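Local structure of Myo-inositol 2-dehydrogenase (Lactobacillus plantarum WCFS1, 3CEA) at residues Asn123-Ser128 against Gly312-Val317; Arg157-Asp162 against Gln251-Val256; Gln204-Thr209 against Gln333-Ile338; Gly226-Lys231 against Ala238-Gly243. The protein binds NAD through a Rossmann fold and probably catalyses the NAD-dependent oxidation of the 2-hydroxyl of myo-inositol. All coordinates share one frame; numbering follows the deposited sequence. Where two conformers were deposited one is given.

Contact 1: Asn123-Ser128 against Gly312-Val317; sequences NQIFQS and GKQPEV
A side-chain amide docks on an edge strand here: Gln314, in the loop between helices 295-311 and 319-338, pairs with the backbone of 123-128, whose strand 126-127 is an outermost strand of the parallel Rossmann sheet. The Gln314 carboxamide works with both ends. NE2 donates to Gln124 O (3.0 Å), approaching from above that carbonyl's plane, and OE1 takes the Phe126 N-H on a lone pair at 3.3 Å. Its chain is bent at CB-CG (chi2 -71°), which lays the amide along the backbone, with NE2 3.5 Å from Ile125 CD1. Ile125 passes the proline in the reverse sense, Ile125 CG2 resting 3.9 Å from Pro315 CD. Further along, the extended Gln127 crosses the proline ring, Gln127 CG lying 3.7 Å from Pro315 CG, while its OE1 accepts a hydrogen bond from Asn308 of helix 295-311. An alanine in place of Gln127 would probably leave the Asn308 amide without this acceptor and open a gap beside the Pro315 ring. At the far end a water accepts from Ser128 N and donates to Val317 O. On its other side the strand bonds to Val98 and Cys100 of strand 97-100; the loop thus borders the outermost strand of the parallel sheet, in the NAD-binding Rossmann fold.

Contact 2: Arg157-Asp162 against Gln251-Val256; sequences RGYGID and QVELEV
One arginine faces two glutamates of the neighbouring strand: the guanidinium of Arg157 reaches across to Glu253 and Glu255, on the same face of the sheet. NH2 donates to Glu255 OE1 at 2.8 Å and to Glu253 OE2 at 3.3 Å, with both oxygens near the guanidinium plane. The carboxylates stand almost upright to that plane, 85° for Glu255 and 83° for Glu253, and each oxygen is met from above its own carboxylate plane. The bend at chi3 (49°) in Arg157 turns the group back over Tyr159, where NH1 sits 3.3 Å above the ring plane, displaced toward the rim. Glu253 runs alongside Tyr159, its OE1 3.4 Å from Tyr159 CD2 and also receiving Gln251 NE2 at 2.9 Å; Gln251 OE1 bonds His248. The glutamates have further partners: Glu253 pairs with Arg264 of the second subunit, and Glu255 with Arg264 of its own chain and Tyr159 OH of the second subunit, whose hydroxyl also bonds Arg157 NE. A leucine in place of Arg157 would probably leave the two carboxylates with part of their compensating charge gone and take a partner from that tyrosine hydroxyl. Beneath this network the backbones form a regular ladder, including Tyr159 N to Glu253 O (2.8 Å). Gly158 and Gly160 pair with Leu254 and Val252, whose side chains take the other face. The pairing is that of antiparallel neighbours in the mixed sheet of a GFO/IDH/MocA C-terminal domain, its charged face forming part of a subunit interface.

Contact 3: Gln204-Thr209 against Gln333-Ile338; sequences QAYGLT and QQSANI
Ser335 and Ala336 bring helix 333-338 down onto Gly207 of strand 204-209. The Ser335 hydroxyl accepts the Gly207 N-H at 2.9 Å in a fairly straight bond (156°). With OG trans to the Ser335 backbone N (chi1 178°), the hydroxyl projects from the helix to the strand backbone, where it also lies 3.3 Å from Ala205 O. One residue on, Ala336 sets its CA 3.2 Å from Gly207 O in a CA-H...O contact, and its methyl meets Thr209 CG2 at 3.7 Å. The CA atoms of Gly207 and Ala336 come within 4.6 Å: with no side chain on Gly207, the two backbones can come this close. Gln333 lies roughly perpendicular to Thr209, Gln333 NE2 4.1 Å from Thr209 CG2. Further bonds help to position these groups. Ser335 OG is also hydrogen-bonded to Lys340 O, and Gln333 NE2 donates to Asn337 OD1 at 3.3 Å, one helical turn on. Tyr206 points from the other side of the strand, and its OH bonds Gln204 of the second subunit. The short segments cross at -61°, leaving the helix slanted over the sheet. Around them, strand 202-210 lies between strands 225-232 and 342-343, the latter following the helix in the chain, while Phe183 of helix 182-198 touches both Thr209 and Gln333.

Contact 4: Gly226-Lys231 against Ala238-Gly243; sequences GVAQLK and ATLIGG
Leu240 shows how this antiparallel hairpin packs on the face of Ala228 and Leu230. Its CB leaves the strand on the same side as those two residues, and CG lies trans to its carbonyl carbon (chi1 -41°), which carries the branch across to the partner strand. There CD1 does the touching: it meets Leu230 CD1 at 3.9 Å and Ala228 CB at 4.1 Å, the two leucine side chains crossing at nearly a right angle. The Leu240 side chain also packs on Asn187, Ile191 and Ile194 of helix 182-198. On the opposite face Val227 and Ile241 run alongside one another in the same direction, Val227 CG1 being 4.0 Å from Ile241 CG1. Farther along that face a water joins the strands, donating to Gln229 OE1 (2.7 Å) and accepting from Thr239 OG1 (2.8 Å), while the threonine hydroxyl also bonds Tyr155 OH. The backbones are held in register by paired bonds at Gly226-Gly242, Ala228-Leu240 and Leu230-Ala238; in the middle pair both N-H groups reach the opposite carbonyl oxygen at 2.8 Å, Ala228 N to Leu240 O and Leu240 N to Ala228 O. Between them, CA-H groups also point at carbonyl oxygens, as Thr239 CA does to Ala228 O (3.1 Å). The face carrying Val227 and Gln229 meets the second subunit, where Val227 O accepts from Gln229 NE2 of that subunit. Within the chain the hairpin lies between strands 202-210 and 153-163, its leucine face against helix 182-198 and Cys332 of helix 319-338.

Overall arrangement
Contacts 2, 3 and 4 share the mixed sheet of the C-terminal domain, whereas contact 1 lies at the edge of the Rossmann sheet, about 28 to 33 Å away between centres. Contact 4 sits between the other two, about 10 Å from contact 2 and 9 Å from contact 3 (centres), through neighbouring strands 153-163 with 237-243 and 202-210 with 225-232. Along the chain, 226-231 and 238-243 fall between the segments of contacts 1, 2 and 3, while contact 3 interleaves with contacts 1 and 2. Segment 312-317 precedes helix 319-338, and 333-338 is its last part, so this helix leads from the Rossmann edge to the mixed sheet. Contacts 2, 3 and 4 also meet the second subunit, so this sheet helps build the assembly.

Contact 1: Asn123-Ser128 against Gly312-Val317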
loop_
_atom_site.group_PDB
_atom_site.type_symbol
_atom_site.label_atom_id
_atom_site.label_comp_id
_atom_site.label_asym_id
_atom_site.label_seq_id
_atom_site.Cartn_x
_atom_site.Cartn_y
_atom_site.Cartn_z
ATOM N N ASN A 123 -44.520 -13.013 16.941
ATOM C CA ASN A 123 -45.067 -12.480 15.695
ATOM C C ASN A 123 -44.493 -11.106 15.349
ATOM O O ASN A 123 -44.682 -10.604 14.238
ATOM C CB ASN A 123 -46.597 -12.413 15.770
ATOM C CG ASN A 123 -47.238 -13.775 16.018
ATOM O OD1 ASN A 123 -46.550 -14.784 16.193
ATOM N ND2 ASN A 123 -48.566 -13.804 16.035
ATOM N N GLN A 124 -43.792 -10.504 16.309
ATOM C CA GLN A 124 -43.166 -9.197 16.125
ATOM C C GLN A 124 -41.663 -9.343 15.952
ATOM O O GLN A 124 -40.997 -10.018 16.743
ATOM C CB GLN A 124 -43.471 -8.277 17.310
ATOM C CG GLN A 124 -44.893 -7.734 17.326
ATOM C CD GLN A 124 -45.324 -7.259 18.700
ATOM O OE1 GLN A 124 -46.296 -7.762 19.261
ATOM N NE2 GLN A 124 -44.602 -6.290 19.252
ATOM N N ILE A 125 -41.138 -8.704 14.914
ATOM C CA ILE A 125 -39.712 -8.761 14.614
ATOM C C ILE A 125 -38.935 -7.854 15.566
ATOM O O ILE A 125 -39.314 -6.701 15.785
ATOM C CB ILE A 125 -39.420 -8.359 13.135
ATOM C CG1 ILE A 125 -40.327 -9.123 12.153
ATOM C CG2 ILE A 125 -37.935 -8.531 12.792
ATOM C CD1 ILE A 125 -40.217 -10.649 12.198
ATOM N N PHE A 126 -37.870 -8.399 16.150
ATOM C CA PHE A 126 -36.874 -7.591 16.846
ATOM C C PHE A 126 -35.512 -7.754 16.183
ATOM O O PHE A 126 -35.100 -8.868 15.861
ATOM C CB PHE A 126 -36.783 -7.938 18.336
ATOM C CG PHE A 126 -35.689 -7.193 19.058
ATOM C CD1 PHE A 126 -35.918 -5.921 19.573
ATOM C CD2 PHE A 126 -34.420 -7.750 19.196
ATOM C CE1 PHE A 126 -34.904 -5.221 20.228
ATOM C CE2 PHE A 126 -33.401 -7.056 19.846
ATOM C CZ PHE A 126 -33.646 -5.790 20.363
ATOM N N GLN A 127 -34.811 -6.637 16.003
ATOM C CA GLN A 127 -33.508 -6.646 15.352
ATOM C C GLN A 127 -32.523 -5.696 16.029
ATOM O O GLN A 127 -32.849 -4.534 16.288
ATOM C CB GLN A 127 -33.663 -6.295 13.872
ATOM C CG GLN A 127 -32.441 -6.578 13.019
ATOM C CD GLN A 127 -32.767 -6.645 11.543
ATOM O OE1 GLN A 127 -33.717 -7.315 11.131
ATOM N NE2 GLN A 127 -31.973 -5.953 10.732
ATOM N N SER A 128 -31.326 -6.215 16.311
ATOM C CA SER A 128 -30.241 -5.431 16.901
ATOM C C SER A 128 -29.477 -4.660 15.818
ATOM O O SER A 128 -29.824 -4.728 14.635
ATOM C CB SER A 128 -29.295 -6.334 17.702
ATOM O OG SER A 128 -28.553 -7.192 16.851
ATOM N N GLY A 312 -41.956 -11.436 7.313
ATOM C CA GLY A 312 -42.277 -12.097 8.580
ATOM C C GLY A 312 -41.199 -13.084 8.985
ATOM O O GLY A 312 -41.473 -14.270 9.191
ATOM N N LYS A 313 -39.970 -12.586 9.101
ATOM C CA LYS A 313 -38.809 -13.414 9.396
ATOM C C LYS A 313 -37.887 -12.708 10.386
ATOM O O LYS A 313 -37.554 -11.536 10.213
ATOM C CB LYS A 313 -38.063 -13.744 8.099
ATOM C CG LYS A 313 -36.916 -14.737 8.244
ATOM C CD LYS A 313 -36.655 -15.451 6.924
ATOM C CE LYS A 313 -35.336 -16.210 6.940
ATOM N NZ LYS A 313 -34.190 -15.323 6.610
ATOM N N GLN A 314 -37.490 -13.429 11.433
ATOM C CA GLN A 314 -36.559 -12.900 12.425
ATOM C C GLN A 314 -35.144 -12.892 11.847
ATOM O O GLN A 314 -34.783 -13.807 11.096
ATOM C CB GLN A 314 -36.607 -13.723 13.718
ATOM C CG GLN A 314 -37.968 -13.735 14.425
ATOM C CD GLN A 314 -38.340 -12.406 15.077
ATOM O OE1 GLN A 314 -37.482 -11.570 15.379
ATOM N NE2 GLN A 314 -39.634 -12.214 15.308
ATOM N N PRO A 315 -34.344 -11.859 12.186
ATOM C CA PRO A 315 -32.972 -11.728 11.684
ATOM C C PRO A 315 -32.065 -12.836 12.206
ATOM O O PRO A 315 -32.397 -13.483 13.202
ATOM C CB PRO A 315 -32.521 -10.377 12.251
ATOM C CG PRO A 315 -33.370 -10.172 13.452
ATOM C CD PRO A 315 -34.701 -10.742 13.082
ATOM N N GLU A 316 -30.932 -13.045 11.535
ATOM C CA GLU A 316 -29.964 -14.057 11.954
ATOM C C GLU A 316 -29.418 -13.756 13.351
ATOM O O GLU A 316 -29.395 -14.636 14.215
ATOM C CB GLU A 316 -28.817 -14.175 10.946
ATOM C CG GLU A 316 -27.837 -15.305 11.264
ATOM C CD GLU A 316 -26.649 -15.350 10.322
ATOM O OE1 GLU A 316 -25.841 -14.390 10.310
ATOM O OE2 GLU A 316 -26.516 -16.361 9.600
ATOM N N VAL A 317 -28.989 -12.514 13.560
ATOM C CA VAL A 317 -28.472 -12.075 14.853
ATOM C C VAL A 317 -29.612 -11.993 15.866
ATOM O O VAL A 317 -30.478 -11.114 15.783
ATOM C CB VAL A 317 -27.726 -10.723 14.745
ATOM C CG1 VAL A 317 -27.220 -10.266 16.114
ATOM C CG2 VAL A 317 -26.573 -10.834 13.761
HETATM O O HOH W 1 -30.208 -8.314 14.556
#

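Contact 2: Arg157-Asp162 against Gln251-Val256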
loop_
_atom_site.group_PDB
_atom_site.type_symbol
_atom_site.label_atom_id
_atom_site.label_comp_id
_atom_site.label_asym_id
_atom_site.label_seq_id
_atom_site.Cartn_x
_atom_site.Cartn_y
_atom_site.Cartn_z
ATOM N N ARG A 157 -7.710 -9.995 15.944
ATOM C CA ARG A 157 -7.420 -8.691 16.520
ATOM C C ARG A 157 -8.407 -7.662 15.993
ATOM O O ARG A 157 -8.527 -7.463 14.785
ATOM C CB ARG A 157 -5.980 -8.288 16.203
ATOM C CG ARG A 157 -5.512 -7.015 16.882
ATOM C CD ARG A 157 -4.020 -6.786 16.656
ATOM N NE ARG A 157 -3.622 -6.919 15.251
ATOM C CZ ARG A 157 -3.755 -5.965 14.329
ATOM N NH1 ARG A 157 -4.287 -4.785 14.645
ATOM N NH2 ARG A 157 -3.358 -6.196 13.081
ATOM N N GLY A 158 -9.123 -7.024 16.914
ATOM C CA GLY A 158 -10.098 -6.004 16.569
ATOM C C GLY A 158 -9.691 -4.650 17.105
ATOM O O GLY A 158 -9.410 -4.506 18.295
ATOM N N TYR A 159 -9.646 -3.666 16.209
ATOM C CA TYR A 159 -9.389 -2.274 16.554
ATOM C C TYR A 159 -10.632 -1.447 16.258
ATOM O O TYR A 159 -11.239 -1.587 15.191
ATOM C CB TYR A 159 -8.230 -1.719 15.723
ATOM C CG TYR A 159 -6.831 -2.007 16.230
ATOM C CD1 TYR A 159 -6.558 -3.113 17.035
ATOM C CD2 TYR A 159 -5.767 -1.184 15.864
ATOM C CE1 TYR A 159 -5.269 -3.375 17.481
ATOM C CE2 TYR A 159 -4.475 -1.441 16.298
ATOM C CZ TYR A 159 -4.232 -2.537 17.108
ATOM O OH TYR A 159 -2.951 -2.793 17.544
ATOM N N GLY A 160 -10.999 -0.585 17.203
ATOM C CA GLY A 160 -12.104 0.350 17.037
ATOM C C GLY A 160 -11.748 1.666 17.694
ATOM O O GLY A 160 -12.047 1.883 18.871
ATOM N N ILE A 161 -11.089 2.535 16.934
ATOM C CA ILE A 161 -10.580 3.801 17.466
ATOM C C ILE A 161 -11.150 5.005 16.715
ATOM O O ILE A 161 -11.014 5.112 15.494
ATOM C CB ILE A 161 -9.016 3.845 17.493
ATOM C CG1 ILE A 161 -8.443 2.705 18.342
ATOM C CG2 ILE A 161 -8.515 5.139 18.084
ATOM C CD1 ILE A 161 -8.048 1.483 17.557
ATOM N N ASP A 162 -11.804 5.887 17.466
ATOM C CA ASP A 162 -12.319 7.159 16.958
ATOM C C ASP A 162 -11.179 8.167 16.774
ATOM O O ASP A 162 -10.134 8.036 17.414
ATOM C CB ASP A 162 -13.356 7.739 17.928
ATOM C CG ASP A 162 -14.720 7.076 17.813
ATOM O OD1 ASP A 162 -14.911 6.198 16.943
ATOM O OD2 ASP A 162 -15.616 7.444 18.604
ATOM N N GLN A 251 -10.189 4.430 12.870
ATOM C CA GLN A 251 -9.561 3.141 12.593
ATOM C C GLN A 251 -10.484 2.006 13.002
ATOM O O GLN A 251 -10.831 1.875 14.179
ATOM C CB GLN A 251 -8.219 3.017 13.326
ATOM C CG GLN A 251 -7.436 1.727 13.027
ATOM C CD GLN A 251 -6.744 1.738 11.668
ATOM O OE1 GLN A 251 -6.574 2.790 11.045
ATOM N NE2 GLN A 251 -6.337 0.557 11.205
ATOM N N VAL A 252 -10.890 1.200 12.020
ATOM C CA VAL A 252 -11.708 0.018 12.265
ATOM C C VAL A 252 -11.093 -1.150 11.502
ATOM O O VAL A 252 -11.164 -1.232 10.272
ATOM C CB VAL A 252 -13.203 0.223 11.899
ATOM C CG1 VAL A 252 -13.981 -1.062 12.114
ATOM C CG2 VAL A 252 -13.822 1.331 12.742
ATOM N N GLU A 253 -10.492 -2.057 12.261
ATOM C CA GLU A 253 -9.575 -3.036 11.720
ATOM C C GLU A 253 -9.854 -4.398 12.337
ATOM O O GLU A 253 -10.046 -4.512 13.551
ATOM C CB GLU A 253 -8.145 -2.585 12.032
ATOM C CG GLU A 253 -7.027 -3.326 11.315
ATOM C CD GLU A 253 -5.643 -2.910 11.818
ATOM O OE1 GLU A 253 -5.534 -1.873 12.518
ATOM O OE2 GLU A 253 -4.661 -3.621 11.515
ATOM N N LEU A 254 -9.897 -5.423 11.491
ATOM C CA LEU A 254 -10.001 -6.801 11.953
ATOM C C LEU A 254 -8.958 -7.672 11.271
ATOM O O LEU A 254 -8.869 -7.708 10.040
ATOM C CB LEU A 254 -11.404 -7.370 11.712
ATOM C CG LEU A 254 -11.725 -8.737 12.338
ATOM C CD1 LEU A 254 -11.778 -8.665 13.864
ATOM C CD2 LEU A 254 -13.037 -9.286 11.796
ATOM N N GLU A 255 -8.171 -8.369 12.085
ATOM C CA GLU A 255 -7.177 -9.304 11.583
ATOM C C GLU A 255 -7.544 -10.717 11.999
ATOM O O GLU A 255 -7.652 -11.014 13.188
ATOM C CB GLU A 255 -5.784 -8.948 12.105
ATOM C CG GLU A 255 -4.692 -9.932 11.697
ATOM C CD GLU A 255 -3.404 -9.707 12.454
ATOM O OE1 GLU A 255 -2.679 -8.742 12.131
ATOM O OE2 GLU A 255 -3.119 -10.496 13.376
ATOM N N VAL A 256 -7.747 -11.583 11.016
ATOM C CA VAL A 256 -7.972 -12.989 11.297
ATOM C C VAL A 256 -6.728 -13.771 10.892
ATOM O O VAL A 256 -6.439 -13.950 9.706
ATOM C CB VAL A 256 -9.239 -13.540 10.618
ATOM C CG1 VAL A 256 -9.625 -14.867 11.247
ATOM C CG2 VAL A 256 -10.395 -12.550 10.750
#

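Contact 3: Gln204-Thr209 against Gln333-Ile338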
loop_
_atom_site.group_PDB
_atom_site.type_symbol
_atom_site.label_atom_id
_atom_site.label_comp_id
_atom_site.label_asym_id
_atom_site.label_seq_id
_atom_site.Cartn_x
_atom_site.Cartn_y
_atom_site.Cartn_z
ATOM N N GLN A 204 -12.334 -16.510 29.200
ATOM C CA GLN A 204 -11.468 -15.732 30.084
ATOM C C GLN A 204 -11.100 -14.397 29.449
ATOM O O GLN A 204 -10.859 -14.321 28.246
ATOM C CB GLN A 204 -10.199 -16.525 30.408
ATOM C CG GLN A 204 -9.421 -16.026 31.616
ATOM C CD GLN A 204 -8.260 -16.934 31.963
ATOM O OE1 GLN A 204 -7.257 -16.987 31.249
ATOM N NE2 GLN A 204 -8.390 -17.653 33.068
ATOM N N ALA A 205 -11.048 -13.352 30.272
ATOM C CA ALA A 205 -10.750 -12.005 29.797
ATOM C C ALA A 205 -9.748 -11.276 30.682
ATOM O O ALA A 205 -9.827 -11.322 31.915
ATOM C CB ALA A 205 -12.030 -11.189 29.672
ATOM N N TYR A 206 -8.803 -10.610 30.026
ATOM C CA TYR A 206 -7.866 -9.714 30.678
ATOM C C TYR A 206 -8.017 -8.353 30.032
ATOM O O TYR A 206 -7.795 -8.208 28.826
ATOM C CB TYR A 206 -6.436 -10.220 30.517
ATOM C CG TYR A 206 -5.365 -9.353 31.160
ATOM C CD1 TYR A 206 -5.473 -8.935 32.488
ATOM C CD2 TYR A 206 -4.229 -8.976 30.443
ATOM C CE1 TYR A 206 -4.486 -8.147 33.076
ATOM C CE2 TYR A 206 -3.231 -8.204 31.025
ATOM C CZ TYR A 206 -3.366 -7.790 32.340
ATOM O OH TYR A 206 -2.383 -7.017 32.915
ATOM N N GLY A 207 -8.413 -7.368 30.830
ATOM C CA GLY A 207 -8.622 -6.014 30.336
ATOM C C GLY A 207 -7.731 -4.998 31.021
ATOM O O GLY A 207 -7.464 -5.101 32.217
ATOM N N LEU A 208 -7.261 -4.024 30.247
ATOM C CA LEU A 208 -6.472 -2.914 30.774
ATOM C C LEU A 208 -6.955 -1.608 30.166
ATOM O O LEU A 208 -7.297 -1.555 28.982
ATOM C CB LEU A 208 -4.980 -3.118 30.491
ATOM C CG LEU A 208 -4.259 -4.229 31.264
ATOM C CD1 LEU A 208 -2.941 -4.586 30.594
ATOM C CD2 LEU A 208 -4.033 -3.832 32.717
ATOM N N THR A 209 -6.994 -0.559 30.982
ATOM C CA THR A 209 -7.486 0.740 30.538
ATOM C C THR A 209 -6.411 1.813 30.600
ATOM O O THR A 209 -5.427 1.676 31.330
ATOM C CB THR A 209 -8.712 1.203 31.351
ATOM O OG1 THR A 209 -8.413 1.152 32.751
ATOM C CG2 THR A 209 -9.928 0.329 31.049
ATOM N N GLN A 333 -14.370 -4.926 31.015
ATOM C CA GLN A 333 -14.397 -3.715 31.829
ATOM C C GLN A 333 -14.168 -4.039 33.301
ATOM O O GLN A 333 -13.449 -3.319 33.993
ATOM C CB GLN A 333 -15.722 -2.966 31.643
ATOM C CG GLN A 333 -15.744 -1.565 32.248
ATOM C CD GLN A 333 -14.773 -0.609 31.566
ATOM O OE1 GLN A 333 -14.863 -0.363 30.360
ATOM N NE2 GLN A 333 -13.840 -0.061 32.342
ATOM N N GLN A 334 -14.781 -5.127 33.766
ATOM C CA GLN A 334 -14.613 -5.595 35.136
ATOM C C GLN A 334 -13.168 -6.004 35.403
ATOM O O GLN A 334 -12.612 -5.664 36.446
ATOM C CB GLN A 334 -15.552 -6.768 35.424
ATOM C CG GLN A 334 -15.626 -7.165 36.898
ATOM C CD GLN A 334 -16.348 -8.483 37.122
ATOM O OE1 GLN A 334 -16.957 -9.039 36.206
ATOM N NE2 GLN A 334 -16.284 -8.990 38.351
ATOM N N SER A 335 -12.573 -6.723 34.451
ATOM C CA SER A 335 -11.185 -7.180 34.543
ATOM C C SER A 335 -10.209 -6.026 34.764
ATOM O O SER A 335 -9.273 -6.136 35.556
ATOM C CB SER A 335 -10.802 -7.964 33.284
ATOM O OG SER A 335 -9.451 -8.381 33.330
ATOM N N ALA A 336 -10.452 -4.925 34.058
ATOM C CA ALA A 336 -9.636 -3.721 34.147
ATOM C C ALA A 336 -9.828 -2.992 35.475
ATOM O O ALA A 336 -8.861 -2.515 36.071
ATOM C CB ALA A 336 -9.950 -2.797 32.985
ATOM N N ASN A 337 -11.077 -2.916 35.933
ATOM C CA ASN A 337 -11.409 -2.235 37.182
ATOM C C ASN A 337 -10.944 -2.981 38.427
ATOM O O ASN A 337 -10.543 -2.356 39.409
ATOM C CB ASN A 337 -12.915 -1.958 37.265
ATOM C CG ASN A 337 -13.398 -0.997 36.186
ATOM O OD1 ASN A 337 -12.614 -0.498 35.372
ATOM N ND2 ASN A 337 -14.700 -0.738 36.174
ATOM N N ILE A 338 -11.002 -4.311 38.385
ATOM C CA ILE A 338 -10.588 -5.135 39.528
ATOM C C ILE A 338 -9.116 -5.562 39.473
ATOM O O ILE A 338 -8.580 -6.088 40.450
ATOM C CB ILE A 338 -11.512 -6.373 39.749
ATOM C CG1 ILE A 338 -11.353 -7.405 38.621
ATOM C CG2 ILE A 338 -12.968 -5.932 39.950
ATOM C CD1 ILE A 338 -11.993 -8.756 38.918
#

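Contact 4: Gly226-Lys231 against Ala238-Gly243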
loop_
_atom_site.group_PDB
_atom_site.type_symbol
_atom_site.label_atom_id
_atom_site.label_comp_id
_atom_site.label_asym_id
_atom_site.label_seq_id
_atom_site.Cartn_x
_atom_site.Cartn_y
_atom_site.Cartn_z
ATOM N N GLY A 226 -9.081 1.023 25.890
ATOM C CA GLY A 226 -9.306 -0.260 26.531
ATOM C C GLY A 226 -8.707 -1.365 25.689
ATOM O O GLY A 226 -9.087 -1.544 24.532
ATOM N N VAL A 227 -7.760 -2.098 26.266
ATOM C CA VAL A 227 -7.163 -3.246 25.594
ATOM C C VAL A 227 -7.573 -4.514 26.329
ATOM O O VAL A 227 -7.388 -4.624 27.544
ATOM C CB VAL A 227 -5.616 -3.146 25.518
ATOM C CG1 VAL A 227 -5.043 -4.267 24.657
ATOM C CG2 VAL A 227 -5.181 -1.791 24.966
ATOM N N ALA A 228 -8.141 -5.463 25.589
ATOM C CA ALA A 228 -8.547 -6.747 26.157
ATOM C C ALA A 228 -7.919 -7.921 25.419
ATOM O O ALA A 228 -7.836 -7.917 24.192
ATOM C CB ALA A 228 -10.059 -6.877 26.151
ATOM N N GLN A 229 -7.470 -8.918 26.178
ATOM C CA GLN A 229 -7.075 -10.201 25.616
ATOM C C GLN A 229 -8.067 -11.263 26.076
ATOM O O GLN A 229 -8.528 -11.228 27.220
ATOM C CB GLN A 229 -5.648 -10.573 26.016
ATOM C CG GLN A 229 -5.082 -11.767 25.245
ATOM C CD GLN A 229 -3.591 -11.940 25.429
ATOM O OE1 GLN A 229 -2.809 -11.041 25.120
ATOM N NE2 GLN A 229 -3.186 -13.104 25.923
ATOM N N LEU A 230 -8.394 -12.195 25.178
ATOM C CA LEU A 230 -9.430 -13.194 25.433
ATOM C C LEU A 230 -8.984 -14.616 25.107
ATOM O O LEU A 230 -8.293 -14.857 24.115
ATOM C CB LEU A 230 -10.709 -12.880 24.639
ATOM C CG LEU A 230 -11.376 -11.497 24.656
ATOM C CD1 LEU A 230 -12.443 -11.428 23.572
ATOM C CD2 LEU A 230 -11.985 -11.152 26.010
ATOM N N LYS A 231 -9.397 -15.553 25.953
ATOM C CA LYS A 231 -9.202 -16.970 25.704
ATOM C C LYS A 231 -10.536 -17.527 25.224
ATOM O O LYS A 231 -11.553 -17.370 25.903
ATOM C CB LYS A 231 -8.743 -17.673 26.987
ATOM C CG LYS A 231 -8.271 -19.103 26.791
ATOM C CD LYS A 231 -7.893 -19.758 28.115
ATOM C CE LYS A 231 -7.342 -21.166 27.890
ATOM N NZ LYS A 231 -6.968 -21.840 29.168
ATOM N N ALA A 238 -7.629 -13.720 21.243
ATOM C CA ALA A 238 -8.076 -12.480 20.621
ATOM C C ALA A 238 -7.688 -11.247 21.423
ATOM O O ALA A 238 -7.638 -11.283 22.654
ATOM C CB ALA A 238 -9.584 -12.510 20.378
ATOM N N THR A 239 -7.402 -10.167 20.703
ATOM C CA THR A 239 -7.147 -8.865 21.302
ATOM C C THR A 239 -8.191 -7.886 20.784
ATOM O O THR A 239 -8.511 -7.889 19.593
ATOM C CB THR A 239 -5.737 -8.343 20.947
ATOM O OG1 THR A 239 -4.755 -9.291 21.376
ATOM C CG2 THR A 239 -5.457 -6.998 21.612
ATOM N N LEU A 240 -8.724 -7.065 21.685
ATOM C CA LEU A 240 -9.639 -5.985 21.317
ATOM C C LEU A 240 -9.079 -4.659 21.799
ATOM O O LEU A 240 -8.649 -4.540 22.950
ATOM C CB LEU A 240 -11.020 -6.180 21.945
ATOM C CG LEU A 240 -11.681 -7.553 22.019
ATOM C CD1 LEU A 240 -12.740 -7.521 23.108
ATOM C CD2 LEU A 240 -12.283 -7.960 20.685
ATOM N N ILE A 241 -9.092 -3.665 20.917
ATOM C CA ILE A 241 -8.677 -2.319 21.283
ATOM C C ILE A 241 -9.747 -1.289 20.933
ATOM O O ILE A 241 -10.152 -1.154 19.775
ATOM C CB ILE A 241 -7.319 -1.940 20.651
ATOM C CG1 ILE A 241 -6.234 -2.908 21.133
ATOM C CG2 ILE A 241 -6.960 -0.486 20.974
ATOM C CD1 ILE A 241 -4.840 -2.482 20.808
ATOM N N GLY A 242 -10.217 -0.587 21.958
ATOM C CA GLY A 242 -11.139 0.522 21.787
ATOM C C GLY A 242 -10.430 1.802 22.168
ATOM O O GLY A 242 -9.816 1.883 23.231
ATOM N N GLY A 243 -10.511 2.800 21.293
ATOM C CA GLY A 243 -9.853 4.080 21.518
ATOM C C GLY A 243 -10.663 5.245 20.993
ATOM O O GLY A 243 -11.641 5.052 20.261
HETATM O O HOH W 2 -3.307 -8.801 23.760
#